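Local structure of endonuclease V isoform X2 (Ciona intestinalis, 6OZI) at residues A[58-72]-A[222-236]. The protein probably cleaves nucleic acid strands at inosine, the product of adenosine deamination, in a metal-ion-dependent hydrolysis. The protein carries 1 engineered substitution. Numbering follows the deposited sequence.
Sequences VVLSYPEMKQVYMNT and KTRIPEPIKMANKWS. Engineered in segment 222-236: Asn233 (natural residue Asp). With K (potassium ion), chain E; nucleotides of chain D.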
# COMPACT_ATOMS: atom_id res chain seq x y z
N VAL A 58 -20.64 6.07 1.34
CA VAL A 58 -21.03 4.98 0.46
C VAL A 58 -22.29 4.34 1.03
O VAL A 58 -22.57 4.43 2.22
CB VAL A 58 -19.92 3.92 0.31
CG1 VAL A 58 -18.71 4.49 -0.41
CG2 VAL A 58 -19.53 3.38 1.68
N VAL A 59 -23.05 3.70 0.15
CA VAL A 59 -24.16 2.84 0.55
C VAL A 59 -24.03 1.52 -0.20
O VAL A 59 -23.95 1.51 -1.43
CB VAL A 59 -25.54 3.48 0.28
CG1 VAL A 59 -26.64 2.57 0.80
CG2 VAL A 59 -25.65 4.85 0.93
N LEU A 60 -24.04 0.42 0.56
CA LEU A 60 -23.99 -0.93 0.03
C LEU A 60 -25.28 -1.66 0.39
O LEU A 60 -25.84 -1.45 1.47
CB LEU A 60 -22.80 -1.72 0.59
CG LEU A 60 -21.39 -1.42 0.06
CD1 LEU A 60 -20.92 -0.03 0.46
CD2 LEU A 60 -20.42 -2.48 0.55
N SER A 61 -25.74 -2.52 -0.51
CA SER A 61 -26.91 -3.32 -0.21
C SER A 61 -26.60 -4.34 0.87
O SER A 61 -25.45 -4.74 1.06
CB SER A 61 -27.43 -4.02 -1.47
OG SER A 61 -26.43 -4.84 -2.04
N TYR A 62 -27.63 -4.75 1.59
CA TYR A 62 -27.50 -5.76 2.62
C TYR A 62 -28.51 -6.87 2.34
O TYR A 62 -29.69 -6.58 2.14
CB TYR A 62 -27.74 -5.18 4.02
CG TYR A 62 -27.34 -6.11 5.14
CD1 TYR A 62 -28.18 -7.15 5.54
CD2 TYR A 62 -26.13 -5.95 5.81
CE1 TYR A 62 -27.80 -8.03 6.56
CE2 TYR A 62 -25.75 -6.81 6.82
CZ TYR A 62 -26.59 -7.84 7.20
OH TYR A 62 -26.22 -8.69 8.22
N PRO A 63 -28.07 -8.14 2.38
CA PRO A 63 -26.72 -8.59 2.74
C PRO A 63 -25.74 -8.79 1.58
O PRO A 63 -24.66 -9.33 1.81
CB PRO A 63 -27.00 -9.93 3.41
CG PRO A 63 -28.17 -10.46 2.64
CD PRO A 63 -29.00 -9.27 2.22
N GLU A 64 -26.11 -8.37 0.37
CA GLU A 64 -25.28 -8.67 -0.80
C GLU A 64 -23.95 -7.91 -0.80
O GLU A 64 -23.02 -8.35 -1.49
CB GLU A 64 -26.05 -8.36 -2.08
CG GLU A 64 -27.22 -9.29 -2.35
CD GLU A 64 -28.48 -8.91 -1.58
OE1 GLU A 64 -28.46 -7.88 -0.87
OE2 GLU A 64 -29.49 -9.64 -1.69
N MET A 65 -23.85 -6.81 -0.06
CA MET A 65 -22.61 -6.01 0.03
C MET A 65 -22.20 -5.45 -1.32
O MET A 65 -21.02 -5.36 -1.64
CB MET A 65 -21.45 -6.80 0.65
CG MET A 65 -21.55 -6.99 2.15
SD MET A 65 -21.67 -5.41 3.03
CE MET A 65 -23.39 -5.49 3.51
N LYS A 66 -23.18 -5.07 -2.13
CA LYS A 66 -22.94 -4.44 -3.43
C LYS A 66 -23.09 -2.93 -3.29
O LYS A 66 -24.11 -2.44 -2.80
CB LYS A 66 -23.91 -4.98 -4.48
CG LYS A 66 -23.73 -6.44 -4.85
CD LYS A 66 -22.56 -6.63 -5.81
CE LYS A 66 -21.24 -7.00 -5.12
NZ LYS A 66 -20.13 -7.05 -6.14
N GLN A 67 -22.06 -2.21 -3.74
CA GLN A 67 -22.08 -0.76 -3.65
C GLN A 67 -23.16 -0.20 -4.57
O GLN A 67 -23.18 -0.51 -5.77
CB GLN A 67 -20.71 -0.19 -4.02
CG GLN A 67 -20.57 1.30 -3.76
CD GLN A 67 -19.21 1.82 -4.20
OE1 GLN A 67 -18.18 1.45 -3.65
NE2 GLN A 67 -19.21 2.69 -5.21
N VAL A 68 -24.08 0.58 -4.01
CA VAL A 68 -25.12 1.23 -4.79
C VAL A 68 -25.03 2.75 -4.73
O VAL A 68 -25.70 3.42 -5.53
CB VAL A 68 -26.53 0.78 -4.35
CG1 VAL A 68 -26.75 -0.70 -4.67
CG2 VAL A 68 -26.74 1.03 -2.87
N TYR A 69 -24.22 3.31 -3.83
CA TYR A 69 -24.05 4.76 -3.78
C TYR A 69 -22.63 5.09 -3.35
O TYR A 69 -22.07 4.42 -2.48
CB TYR A 69 -25.06 5.41 -2.83
CG TYR A 69 -24.90 6.91 -2.64
CD1 TYR A 69 -24.05 7.43 -1.66
CD2 TYR A 69 -25.62 7.81 -3.41
CE1 TYR A 69 -23.92 8.79 -1.47
CE2 TYR A 69 -25.50 9.17 -3.23
CZ TYR A 69 -24.65 9.66 -2.26
OH TYR A 69 -24.53 11.02 -2.08
N MET A 70 -22.06 6.12 -3.95
CA MET A 70 -20.76 6.63 -3.53
C MET A 70 -20.69 8.12 -3.85
O MET A 70 -21.18 8.56 -4.89
CB MET A 70 -19.61 5.89 -4.22
CG MET A 70 -18.22 6.27 -3.71
SD MET A 70 -17.50 7.70 -4.57
CE MET A 70 -16.82 6.90 -6.03
N ASN A 71 -20.09 8.88 -2.94
CA ASN A 71 -19.79 10.28 -3.21
C ASN A 71 -18.58 10.69 -2.39
O ASN A 71 -18.42 10.27 -1.24
CB ASN A 71 -20.99 11.19 -2.89
CG ASN A 71 -20.72 12.65 -3.22
OD1 ASN A 71 -20.79 13.06 -4.38
ND2 ASN A 71 -20.40 13.43 -2.20
N THR A 72 -17.72 11.52 -2.99
CA THR A 72 -16.58 12.11 -2.30
C THR A 72 -16.69 13.63 -2.38
O THR A 72 -17.24 14.17 -3.34
CB THR A 72 -15.23 11.67 -2.90
OG1 THR A 72 -15.15 12.11 -4.26
CG2 THR A 72 -15.09 10.15 -2.85
N LYS A 222 -16.43 -9.60 4.45
CA LYS A 222 -15.77 -10.50 3.52
C LYS A 222 -14.32 -10.73 3.90
O LYS A 222 -13.88 -11.88 4.03
CB LYS A 222 -15.85 -9.96 2.08
CG LYS A 222 -17.25 -9.96 1.49
CD LYS A 222 -17.25 -9.50 0.04
CE LYS A 222 -18.66 -9.46 -0.53
NZ LYS A 222 -18.73 -8.84 -1.89
N THR A 223 -13.57 -9.65 4.11
CA THR A 223 -12.23 -9.67 4.68
C THR A 223 -12.28 -8.96 6.04
O THR A 223 -13.36 -8.63 6.54
CB THR A 223 -11.24 -9.03 3.71
OG1 THR A 223 -11.61 -7.68 3.45
CG2 THR A 223 -11.23 -9.80 2.39
N ARG A 224 -11.11 -8.71 6.63
CA ARG A 224 -11.06 -8.18 7.99
C ARG A 224 -11.83 -6.87 8.11
O ARG A 224 -12.59 -6.66 9.06
CB ARG A 224 -9.61 -7.99 8.45
CG ARG A 224 -9.48 -7.51 9.89
CD ARG A 224 -8.02 -7.27 10.27
NE ARG A 224 -7.87 -6.73 11.62
CZ ARG A 224 -7.52 -5.48 11.90
NH1 ARG A 224 -7.26 -4.62 10.93
NH2 ARG A 224 -7.41 -5.08 13.16
N ILE A 225 -11.63 -5.96 7.17
CA ILE A 225 -12.29 -4.65 7.18
C ILE A 225 -13.65 -4.80 6.52
O ILE A 225 -13.71 -5.07 5.31
CB ILE A 225 -11.45 -3.59 6.47
CG1 ILE A 225 -10.00 -3.61 6.98
CG2 ILE A 225 -12.07 -2.23 6.64
CD1 ILE A 225 -9.88 -3.41 8.47
N PRO A 226 -14.75 -4.62 7.25
CA PRO A 226 -16.08 -4.77 6.64
C PRO A 226 -16.25 -3.90 5.40
O PRO A 226 -15.70 -2.79 5.31
CB PRO A 226 -17.03 -4.34 7.76
CG PRO A 226 -16.27 -4.63 9.01
CD PRO A 226 -14.84 -4.31 8.68
N GLU A 227 -17.04 -4.40 4.46
CA GLU A 227 -17.14 -3.80 3.12
C GLU A 227 -17.47 -2.31 3.11
O GLU A 227 -16.82 -1.57 2.36
CB GLU A 227 -18.15 -4.60 2.29
CG GLU A 227 -17.69 -6.01 1.95
CD GLU A 227 -16.40 -6.02 1.14
OE1 GLU A 227 -16.43 -5.63 -0.05
OE2 GLU A 227 -15.35 -6.43 1.68
N PRO A 228 -18.46 -1.80 3.86
CA PRO A 228 -18.75 -0.35 3.76
C PRO A 228 -17.58 0.52 4.21
O PRO A 228 -17.28 1.54 3.59
CB PRO A 228 -19.98 -0.17 4.66
CG PRO A 228 -20.57 -1.55 4.80
CD PRO A 228 -19.40 -2.48 4.77
N ILE A 229 -16.91 0.10 5.29
CA ILE A 229 -15.72 0.81 5.74
C ILE A 229 -14.63 0.74 4.67
O ILE A 229 -14.02 1.75 4.31
CB ILE A 229 -15.23 0.22 7.07
CG1 ILE A 229 -16.26 0.49 8.16
CG2 ILE A 229 -13.85 0.74 7.42
CD1 ILE A 229 -16.01 -0.25 9.41
N LYS A 230 -14.40 -0.46 4.14
CA LYS A 230 -13.40 -0.65 3.10
C LYS A 230 -13.64 0.30 1.94
O LYS A 230 -12.71 0.96 1.45
CB LYS A 230 -13.42 -2.11 2.63
CG LYS A 230 -12.52 -2.39 1.44
CD LYS A 230 -12.69 -3.81 0.90
CE LYS A 230 -12.30 -4.84 1.95
NZ LYS A 230 -12.38 -6.24 1.41
N MET A 231 -14.90 0.42 1.50
CA MET A 231 -15.18 1.21 0.32
C MET A 231 -15.04 2.71 0.60
O MET A 231 -14.41 3.43 -0.18
CB MET A 231 -16.56 0.85 -0.23
CG MET A 231 -16.61 -0.61 -0.64
SD MET A 231 -15.32 -0.92 -1.86
CE MET A 231 -15.50 -2.68 -2.16
N ALA A 232 -15.62 3.18 1.72
CA ALA A 232 -15.49 4.61 2.04
C ALA A 232 -14.03 5.03 2.17
O ALA A 232 -13.62 6.08 1.65
CB ALA A 232 -16.26 4.93 3.33
N ASN A 233 -13.23 4.20 2.85
CA ASN A 233 -11.80 4.49 2.99
C ASN A 233 -11.11 4.51 1.63
O ASN A 233 -10.35 5.45 1.31
CB ASN A 233 -11.17 3.46 3.93
CG ASN A 233 -9.67 3.62 4.08
OD1 ASN A 233 -8.90 2.76 3.66
ND2 ASN A 233 -9.24 4.73 4.67
N LYS A 234 -11.41 3.53 0.78
CA LYS A 234 -10.74 3.46 -0.52
C LYS A 234 -11.05 4.69 -1.37
O LYS A 234 -10.14 5.38 -1.83
CB LYS A 234 -11.10 2.17 -1.26
CG LYS A 234 -10.51 2.14 -2.67
CD LYS A 234 -10.79 0.84 -3.43
CE LYS A 234 -12.27 0.58 -3.61
NZ LYS A 234 -12.47 -0.74 -4.28
N TRP A 235 -12.34 4.99 -1.58
CA TRP A 235 -12.68 6.06 -2.51
C TRP A 235 -12.24 7.42 -1.97
O TRP A 235 -11.79 8.28 -2.75
CB TRP A 235 -14.18 6.06 -2.83
CG TRP A 235 -14.71 4.74 -3.38
CD1 TRP A 235 -15.74 4.00 -2.86
CD2 TRP A 235 -14.22 4.00 -4.51
NE1 TRP A 235 -15.94 2.87 -3.62
CE2 TRP A 235 -15.02 2.84 -4.63
CE3 TRP A 235 -13.20 4.20 -5.44
CZ2 TRP A 235 -14.83 1.90 -5.64
CZ3 TRP A 235 -13.01 3.26 -6.45
CH2 TRP A 235 -13.82 2.12 -6.53
N SER A 236 -12.36 7.65 -0.66
CA SER A 236 -11.86 8.91 -0.11
C SER A 236 -10.37 9.07 -0.39
O SER A 236 -9.92 10.13 -0.86
CB SER A 236 -12.15 9.01 1.39
OG SER A 236 -11.40 8.06 2.11
K K E . -18.79 14.69 -5.57
P DA D 12 -7.68 -9.20 5.17
OP1 DA D 12 -8.72 -10.09 5.74
OP2 DA D 12 -7.79 -7.73 5.31
O5' DA D 12 -6.25 -9.64 5.72
C5' DA D 12 -5.97 -11.01 5.94
C4' DA D 12 -4.52 -11.19 6.35
O4' DA D 12 -3.68 -10.83 5.24
C3' DA D 12 -4.07 -10.32 7.51
O3' DA D 12 -4.24 -11.02 8.73
C2' DA D 12 -2.59 -10.10 7.20
C1' DA D 12 -2.57 -10.08 5.68
N9 DA D 12 -2.64 -8.74 5.12
C8 DA D 12 -3.76 -7.99 4.90
N7 DA D 12 -3.52 -6.81 4.39
C5 DA D 12 -2.15 -6.78 4.27
C6 DA D 12 -1.25 -5.80 3.80
N6 DA D 12 -1.64 -4.61 3.33
N1 DA D 12 0.05 -6.09 3.83
C2 DA D 12 0.44 -7.29 4.30
N3 DA D 12 -0.30 -8.28 4.77
C4 DA D 12 -1.59 -7.96 4.73
P DC D 11 -9.77 -7.22 -0.92
OP1 DC D 11 -10.80 -8.01 -1.63
OP2 DC D 11 -10.05 -5.86 -0.41
O5' DC D 11 -9.32 -8.11 0.31
C5' DC D 11 -8.24 -7.69 1.09
C4' DC D 11 -7.33 -8.86 1.38
O4' DC D 11 -6.21 -8.82 0.49
C3' DC D 11 -6.75 -8.85 2.77
O3' DC D 11 -7.61 -9.56 3.61
C2' DC D 11 -5.42 -9.58 2.59
C1' DC D 11 -5.06 -9.29 1.14
N1 DC D 11 -3.96 -8.29 0.95
C2 DC D 11 -2.64 -8.69 1.13
O2 DC D 11 -2.41 -9.85 1.47
N3 DC D 11 -1.65 -7.78 0.92
C4 DC D 11 -1.95 -6.54 0.54
N4 DC D 11 -0.94 -5.68 0.35
C5 DC D 11 -3.30 -6.12 0.35
C6 DC D 11 -4.26 -7.02 0.56
O HOH W 1 -18.29 -4.96 -1.55
O HOH W 2 -19.60 16.40 -3.10
O HOH W 3 -16.30 14.24 -6.52
O HOH W 4 -18.15 11.67 -6.36
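Trp235 reaches from helix 227-236 to the edge strand 67-72, where its indole NE1 donates to Gln67 OE1 (2.7 Å, N-H...O angle 155°). The amide of Gln67 stands almost perpendicular to the indole, at 88°, and the donor lies somewhat off the carbonyl plane. Gln67 CG lies anti to the backbone N (chi1 -171°) and the chain runs on extended, which carries the amide out to the ring. The Met70 chain bends at chi2 and chi3, bringing CE over one indole face, 4.3 Å from the centroid of the five-membered ring of Trp235, a CH-pi contact with an oblique Met-aromatic approach of SD beside it; Lys234 CE lies against the opposite face. Val58 CG1 touches CD1 at the ring edge, in plane. Without the indole, as with an alanine here, Gln67 OE1 would probably lose this donor and the Met70 methyl its aromatic surface.

Apolar packing continues along strand 58-61, which runs roughly antiparallel to the helix. Val58 CG2 meets Ala232 CB and Leu60 CD1 meets Pro228 CB, while Leu60 CD2 abuts Glu227 CB at 3.6 Å. The Val58 CG2 methyl also rests against the backbone at Pro228 O, 3.5 Å away. From the turn after this strand, Met65 SD leans on Glu227 CB at 3.7 Å.

Further polar links lie at the helix start. One water donates to both Met65 O and Glu227 OE1, and Glu227 OE2 holds Lys230 NZ in a salt bridge (3.0 Å). Lys230 NZ also binds a phosphate oxygen of DC11 of chain D, so the helix touches the hairpin on one side and DNA on another.

The arrangement, a helix packed obliquely along a beta hairpin with a classic bulge at Val59, Val68 and Tyr69, belongs to the RNase H-like fold of endonuclease V.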